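Local atomic coordinates of probable transcriptional regulator WhiB7 (Mycobacterium tuberculosis, PDB entry 7KUG), a protein that acts as a transcriptional regulator linked to antibiotic resistance, carries a [4Fe-4S] cluster and is probably redox-responsive. Residues Pro16-His21 / Ser45-Arg50; Asp26-Asp31 / Trp63-Gly68. The protein carries 2 engineered substitutions. All coordinates share one frame; numbering follows the deposited sequence.

Interactions 1 and 2 illustrate how a small protein can organise its fold around a metal cluster. Interaction 1, partly buried, brings the N-terminal loop to the turn leading into helix 49-59; it has no direct hydrogen bond between its segments, and apolar packing is combined with iron-thiolate bonds to one shared cluster. Interaction 2 lies nearer the centre of the chain and is buried: aromatic rings and one backbone hydrogen bond join the loop before helix 33-43 to the edge strand 65-66. The two are contiguous, since Trp28 CH2 packs 3.3 Å from Cys20 CA and Arg49 packs on Gly67, and both border the cluster.

Interaction 1: Pro16-His21 / Ser45-Arg50; sequences PVLPCH and SCPIRR. With SF4 (iron/sulfur cluster), chain E.
Cys46 SG is gripped from several directions: it binds iron FE1 of the cluster at 2.3 Å, accepts a long hydrogen bond from Ile48 N at 3.5 Å, and is touched by the CD2 methyl of Leu18 across the contact. The N-H of Ile48 points fairly straight at the sulfur (157°), a second-shell bond that probably draws some negative charge off the thiolate. With SG anti to its backbone nitrogen (chi1 -176°), the side chain projects from the loop and reaches FE1. Pro19 packs against the same residue, its CD 3.8 Å from Cys46 CB. The proline ring also meets the rest of segment 45-50 and the cluster, with CG near Ser45 OG and CD 3.7 Å from cluster sulfide S3.

Leu18 adds a second apolar patch. Its two methyls divide the task: CD2 lies against Cys46 SG and the ring of Pro47, while CD1 reaches sulfide S4 at 4.0 Å and Ile48 CD1 at 4.1 Å. The side chains of Leu18 and Ile48 cross at about a right angle, and the CD1 methyls of both lie near S4. One residue beyond Pro19, Cys20 SG completes the metal chemistry of the loop by binding iron FE2 at 2.3 Å. No hydrogen bond runs directly between the segments; the cluster, coordinated by a cysteine of each, bridges them.

A type I turn from Cys46 to Arg49 leads into helix 49-59, with Ile48 at the N-cap, and Arg49 borders sulfide S2. Cys20 and Cys46, with Cys43 and Cys52, form the four-cysteine set of the WhiB family, in which one distant cysteine joins three that lie close together in sequence to hold a [4Fe-4S] cluster.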
loop_
_atom_site.group_PDB
_atom_site.type_symbol
_atom_site.label_atom_id
_atom_site.label_comp_id
_atom_site.label_asym_id
_atom_site.label_seq_id
_atom_site.Cartn_x
_atom_site.Cartn_y
_atom_site.Cartn_z
ATOM N N PRO A 16 0.335 -18.807 -9.183
ATOM C CA PRO A 16 -0.089 -17.954 -10.312
ATOM C C PRO A 16 0.661 -16.615 -10.391
ATOM O O PRO A 16 0.166 -15.653 -9.831
ATOM C CB PRO A 16 -1.572 -17.674 -10.021
ATOM C CG PRO A 16 -1.631 -17.679 -8.515
ATOM C CD PRO A 16 -0.697 -18.806 -8.132
ATOM N N VAL A 17 1.810 -16.573 -11.078
ATOM C CA VAL A 17 2.744 -15.408 -11.026
ATOM C C VAL A 17 2.007 -14.165 -11.540
ATOM O O VAL A 17 1.397 -14.203 -12.635
ATOM C CB VAL A 17 4.068 -15.643 -11.776
ATOM C CG1 VAL A 17 4.222 -14.715 -12.973
ATOM C CG2 VAL A 17 5.261 -15.504 -10.838
ATOM N N LEU A 18 2.037 -13.098 -10.749
ATOM C CA LEU A 18 1.686 -11.741 -11.226
ATOM C C LEU A 18 2.982 -11.020 -11.573
ATOM O O LEU A 18 3.970 -11.116 -10.843
ATOM C CB LEU A 18 0.879 -11.017 -10.150
ATOM C CG LEU A 18 -0.318 -11.794 -9.600
ATOM C CD1 LEU A 18 -1.060 -10.992 -8.546
ATOM C CD2 LEU A 18 -1.269 -12.201 -10.713
ATOM N N PRO A 19 3.007 -10.261 -12.689
ATOM C CA PRO A 19 4.176 -9.456 -13.029
ATOM C C PRO A 19 4.682 -8.586 -11.873
ATOM O O PRO A 19 5.865 -8.329 -11.792
ATOM C CB PRO A 19 3.688 -8.642 -14.228
ATOM C CG PRO A 19 2.685 -9.559 -14.891
ATOM C CD PRO A 19 1.973 -10.243 -13.738
ATOM N N CYS A 20 3.791 -8.082 -11.016
ATOM C CA CYS A 20 4.210 -7.114 -9.969
ATOM C C CYS A 20 4.803 -7.855 -8.761
ATOM O O CYS A 20 5.158 -7.188 -7.780
ATOM C CB CYS A 20 3.057 -6.197 -9.589
ATOM S SG CYS A 20 1.649 -7.056 -8.844
ATOM N N HIS A 21 4.963 -9.180 -8.862
ATOM C CA HIS A 21 5.783 -10.009 -7.936
ATOM C C HIS A 21 7.232 -10.094 -8.429
ATOM O O HIS A 21 8.049 -10.736 -7.761
ATOM C CB HIS A 21 5.132 -11.381 -7.745
ATOM C CG HIS A 21 3.827 -11.284 -7.031
ATOM N ND1 HIS A 21 2.787 -12.171 -7.253
ATOM C CD2 HIS A 21 3.369 -10.377 -6.139
ATOM C CE1 HIS A 21 1.755 -11.828 -6.507
ATOM N NE2 HIS A 21 2.092 -10.733 -5.806
ATOM N N SER A 45 0.553 -8.379 -19.521
ATOM C CA SER A 45 0.379 -9.853 -19.607
ATOM C C SER A 45 -0.259 -10.414 -18.332
ATOM O O SER A 45 -0.429 -11.643 -18.249
ATOM C CB SER A 45 1.683 -10.545 -19.867
ATOM O OG SER A 45 2.508 -10.528 -18.713
ATOM N N CYS A 46 -0.559 -9.569 -17.346
ATOM C CA CYS A 46 -1.129 -10.037 -16.058
ATOM C C CYS A 46 -2.450 -10.767 -16.280
ATOM O O CYS A 46 -3.358 -10.257 -16.925
ATOM C CB CYS A 46 -1.356 -8.886 -15.095
ATOM S SG CYS A 46 -1.942 -9.509 -13.507
ATOM N N PRO A 47 -2.613 -11.987 -15.724
ATOM C CA PRO A 47 -3.854 -12.739 -15.921
ATOM C C PRO A 47 -5.096 -12.112 -15.260
ATOM O O PRO A 47 -6.212 -12.445 -15.662
ATOM C CB PRO A 47 -3.534 -14.117 -15.321
ATOM C CG PRO A 47 -2.414 -13.871 -14.336
ATOM C CD PRO A 47 -1.628 -12.708 -14.911
ATOM N N ILE A 48 -4.908 -11.213 -14.292
ATOM C CA ILE A 48 -6.029 -10.509 -13.588
ATOM C C ILE A 48 -6.002 -9.000 -13.883
ATOM O O ILE A 48 -6.598 -8.225 -13.102
ATOM C CB ILE A 48 -6.004 -10.799 -12.076
ATOM C CG1 ILE A 48 -4.776 -10.204 -11.379
ATOM C CG2 ILE A 48 -6.123 -12.286 -11.814
ATOM C CD1 ILE A 48 -4.839 -10.273 -9.873
ATOM N N ARG A 49 -5.381 -8.571 -14.983
ATOM C CA ARG A 49 -5.159 -7.129 -15.266
ATOM C C ARG A 49 -6.481 -6.350 -15.184
ATOM O O ARG A 49 -6.549 -5.332 -14.507
ATOM C CB ARG A 49 -4.500 -6.944 -16.634
ATOM C CG ARG A 49 -4.026 -5.520 -16.874
ATOM C CD ARG A 49 -3.578 -5.333 -18.302
ATOM N NE ARG A 49 -4.726 -5.121 -19.168
ATOM C CZ ARG A 49 -4.768 -5.433 -20.460
ATOM N NH1 ARG A 49 -5.857 -5.159 -21.161
ATOM N NH2 ARG A 49 -3.739 -6.031 -21.043
ATOM N N ARG A 50 -7.538 -6.805 -15.862
ATOM C CA ARG A 50 -8.796 -6.019 -15.919
ATOM C C ARG A 50 -9.481 -6.011 -14.551
ATOM O O ARG A 50 -10.125 -4.998 -14.239
ATOM C CB ARG A 50 -9.720 -6.588 -16.990
ATOM C CG ARG A 50 -9.197 -6.346 -18.392
ATOM C CD ARG A 50 -10.326 -6.423 -19.392
ATOM N NE ARG A 50 -9.863 -5.932 -20.671
ATOM C CZ ARG A 50 -9.313 -6.688 -21.594
ATOM N NH1 ARG A 50 -9.189 -7.989 -21.387
ATOM N NH2 ARG A 50 -8.901 -6.139 -22.723
HETATM FE FE1 SF4 E . -1.432 -7.571 -12.358
HETATM FE FE2 SF4 E . 0.063 -6.473 -10.385
HETATM FE FE3 SF4 E . -2.452 -5.516 -10.941
HETATM FE FE4 SF4 E . -0.375 -5.080 -12.699
HETATM S S1 SF4 E . -0.592 -4.423 -10.583
HETATM S S2 SF4 E . -2.406 -5.749 -13.144
HETATM S S3 SF4 E . 0.703 -6.957 -12.480
HETATM S S4 SF4 E . -1.886 -7.465 -10.213
#

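Interaction 2: Asp26-Asp31 / Trp63-Gly68; sequences DMWFAD and WGVWGG. Engineered in segment 26-31: Met27 (natural residue Leu). With SF4 (iron/sulfur cluster), chain E.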
loop_
_atom_site.group_PDB
_atom_site.type_symbol
_atom_site.label_atom_id
_atom_site.label_comp_id
_atom_site.label_asym_id
_atom_site.label_seq_id
_atom_site.Cartn_x
_atom_site.Cartn_y
_atom_site.Cartn_z
ATOM N N ASP A 26 8.260 -0.959 -5.574
ATOM C CA ASP A 26 8.177 0.504 -5.776
ATOM C C ASP A 26 8.241 0.840 -7.267
ATOM O O ASP A 26 7.961 1.994 -7.599
ATOM C CB ASP A 26 9.245 1.233 -4.968
ATOM C CG ASP A 26 8.878 1.381 -3.503
ATOM O OD1 ASP A 26 7.707 1.088 -3.134
ATOM O OD2 ASP A 26 9.772 1.786 -2.733
HETATM N N MSE A 27 8.560 -0.119 -8.139
HETATM C CA MSE A 27 8.463 0.111 -9.606
HETATM C C MSE A 27 7.041 0.570 -9.955
HETATM O O MSE A 27 6.897 1.378 -10.895
HETATM C CB MSE A 27 8.847 -1.148 -10.385
HETATM C CG MSE A 27 10.334 -1.394 -10.431
HETATM SE SE MSE A 27 10.729 -3.033 -11.442
HETATM C CE MSE A 27 9.300 -2.934 -12.789
ATOM N N TRP A 28 6.027 0.095 -9.219
ATOM C CA TRP A 28 4.604 0.409 -9.522
ATOM C C TRP A 28 4.223 1.764 -8.913
ATOM O O TRP A 28 3.072 2.199 -9.129
ATOM C CB TRP A 28 3.688 -0.753 -9.095
ATOM C CG TRP A 28 3.727 -1.829 -10.132
ATOM C CD1 TRP A 28 2.862 -1.987 -11.171
ATOM C CD2 TRP A 28 4.767 -2.811 -10.320
ATOM N NE1 TRP A 28 3.276 -3.006 -11.986
ATOM C CE2 TRP A 28 4.431 -3.540 -11.484
ATOM C CE3 TRP A 28 5.924 -3.161 -9.614
ATOM C CZ2 TRP A 28 5.220 -4.583 -11.961
ATOM C CZ3 TRP A 28 6.706 -4.197 -10.087
ATOM C CH2 TRP A 28 6.335 -4.914 -11.228
ATOM N N PHE A 29 5.174 2.430 -8.244
ATOM C CA PHE A 29 4.993 3.753 -7.590
ATOM C C PHE A 29 6.205 4.626 -7.913
ATOM O O PHE A 29 6.737 5.341 -7.044
ATOM C CB PHE A 29 4.756 3.575 -6.091
ATOM C CG PHE A 29 3.529 2.764 -5.782
ATOM C CD1 PHE A 29 3.603 1.386 -5.666
ATOM C CD2 PHE A 29 2.304 3.379 -5.585
ATOM C CE1 PHE A 29 2.471 0.640 -5.380
ATOM C CE2 PHE A 29 1.169 2.623 -5.321
ATOM C CZ PHE A 29 1.258 1.264 -5.207
ATOM N N ALA A 30 6.665 4.518 -9.158
ATOM C CA ALA A 30 7.905 5.147 -9.661
ATOM C C ALA A 30 7.772 6.672 -9.652
ATOM O O ALA A 30 6.642 7.192 -9.814
ATOM C CB ALA A 30 8.229 4.634 -11.042
ATOM N N ASP A 31 8.907 7.361 -9.495
ATOM C CA ASP A 31 8.966 8.833 -9.298
ATOM C C ASP A 31 9.160 9.540 -10.647
ATOM O O ASP A 31 9.159 10.777 -10.650
ATOM C CB ASP A 31 10.050 9.220 -8.288
ATOM C CG ASP A 31 11.437 8.683 -8.605
ATOM O OD1 ASP A 31 11.719 8.443 -9.792
ATOM O OD2 ASP A 31 12.225 8.503 -7.656
ATOM N N TRP A 63 -2.674 6.843 -6.237
ATOM C CA TRP A 63 -1.459 6.851 -7.083
ATOM C C TRP A 63 -1.064 5.419 -7.405
ATOM O O TRP A 63 -1.721 4.502 -6.908
ATOM C CB TRP A 63 -0.310 7.656 -6.453
ATOM C CG TRP A 63 0.471 6.987 -5.358
ATOM C CD1 TRP A 63 0.016 6.115 -4.417
ATOM C CD2 TRP A 63 1.863 7.202 -5.060
ATOM N NE1 TRP A 63 1.030 5.751 -3.573
ATOM C CE2 TRP A 63 2.174 6.403 -3.942
ATOM C CE3 TRP A 63 2.879 7.974 -5.640
ATOM C CZ2 TRP A 63 3.453 6.367 -3.384
ATOM C CZ3 TRP A 63 4.146 7.928 -5.096
ATOM C CH2 TRP A 63 4.425 7.134 -3.985
ATOM N N GLY A 64 -0.038 5.287 -8.241
ATOM C CA GLY A 64 0.583 4.002 -8.580
ATOM C C GLY A 64 -0.003 3.438 -9.862
ATOM O O GLY A 64 -1.008 3.988 -10.406
ATOM N N VAL A 65 0.604 2.358 -10.334
ATOM C CA VAL A 65 0.141 1.642 -11.551
ATOM C C VAL A 65 -0.659 0.428 -11.100
ATOM O O VAL A 65 -0.156 -0.409 -10.340
ATOM C CB VAL A 65 1.308 1.292 -12.487
ATOM C CG1 VAL A 65 0.868 0.350 -13.602
ATOM C CG2 VAL A 65 1.920 2.566 -13.054
ATOM N N TRP A 66 -1.886 0.344 -11.578
ATOM C CA TRP A 66 -2.822 -0.747 -11.261
ATOM C C TRP A 66 -3.462 -1.138 -12.591
ATOM O O TRP A 66 -3.880 -0.219 -13.301
ATOM C CB TRP A 66 -3.897 -0.301 -10.261
ATOM C CG TRP A 66 -3.401 0.346 -9.014
ATOM C CD1 TRP A 66 -2.925 1.619 -8.901
ATOM C CD2 TRP A 66 -3.363 -0.225 -7.694
ATOM N NE1 TRP A 66 -2.585 1.875 -7.603
ATOM C CE2 TRP A 66 -2.844 0.771 -6.841
ATOM C CE3 TRP A 66 -3.725 -1.459 -7.152
ATOM C CZ2 TRP A 66 -2.667 0.554 -5.472
ATOM C CZ3 TRP A 66 -3.565 -1.670 -5.800
ATOM C CH2 TRP A 66 -3.034 -0.676 -4.979
ATOM N N GLY A 67 -3.550 -2.437 -12.889
ATOM C CA GLY A 67 -4.203 -2.918 -14.117
ATOM C C GLY A 67 -3.611 -2.253 -15.349
ATOM O O GLY A 67 -4.356 -2.032 -16.316
ATOM N N GLY A 68 -2.321 -1.890 -15.287
ATOM C CA GLY A 68 -1.559 -1.314 -16.409
ATOM C C GLY A 68 -1.942 0.121 -16.693
ATOM O O GLY A 68 -1.638 0.602 -17.792
HETATM FE FE1 SF4 E . -1.432 -7.571 -12.358
HETATM FE FE2 SF4 E . 0.063 -6.473 -10.385
HETATM FE FE3 SF4 E . -2.452 -5.516 -10.941
HETATM FE FE4 SF4 E . -0.375 -5.080 -12.699
HETATM S S1 SF4 E . -0.592 -4.423 -10.583
HETATM S S2 SF4 E . -2.406 -5.749 -13.144
HETATM S S3 SF4 E . 0.703 -6.957 -12.480
HETATM S S4 SF4 E . -1.886 -7.465 -10.213
#
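Phe29 overlaps the indole of Trp63, setting its CD2 over one face, 3.4 Å from Trp63 CE2. The partner segment carries the Gly-Val-Trp-Gly-Gly turn that is a signature of WhiB proteins, and the contact fastens it to the loop before helix 33-43. The two aromatic planes meet obliquely at 52°. Phe29 CB adds a CH-pi contact, standing over the six-membered ring of Trp63 at 4.2 Å from its centroid. Trp63 is put there by its first torsion (chi1 78°), which sets CG between the backbone nitrogen and the carbonyl carbon and turns the indole back across Phe29; its NE1 is hydrogen-bonded to the backbone of the chain of another protein.

Gly64 has a positive phi, and a side chain there would run into Phe29 CE2; its bare CA can sit 3.1 Å from Trp28 O. The same carbonyl accepts the sole hydrogen bond between the segments, from Val65 N at 2.8 Å, with the donor in the carbonyl plane. Trp28 then lies across Val65: its CD1 touches Val65 CB, while Val65 O sits at the edge of the indole, 3.5 Å from CD1. The Trp28 side chain also packs on Ala39, Met42 and Cys43 of helix 33-43 and on Cys20, a second-shell residue behind the two cysteines. Gly67 lines the cluster directly, its CA beside sulfide S2.

At its far end Phe29 meets a second tryptophan, with CZ 4.0 Å from Trp66 CZ2, which lies at the edge of the phenyl ring. The Trp66 ring is held within its own segment: NE1 donates an almost straight hydrogen bond (168°) to Trp63 O at 2.9 Å, and that oxygen lies close to the indole plane.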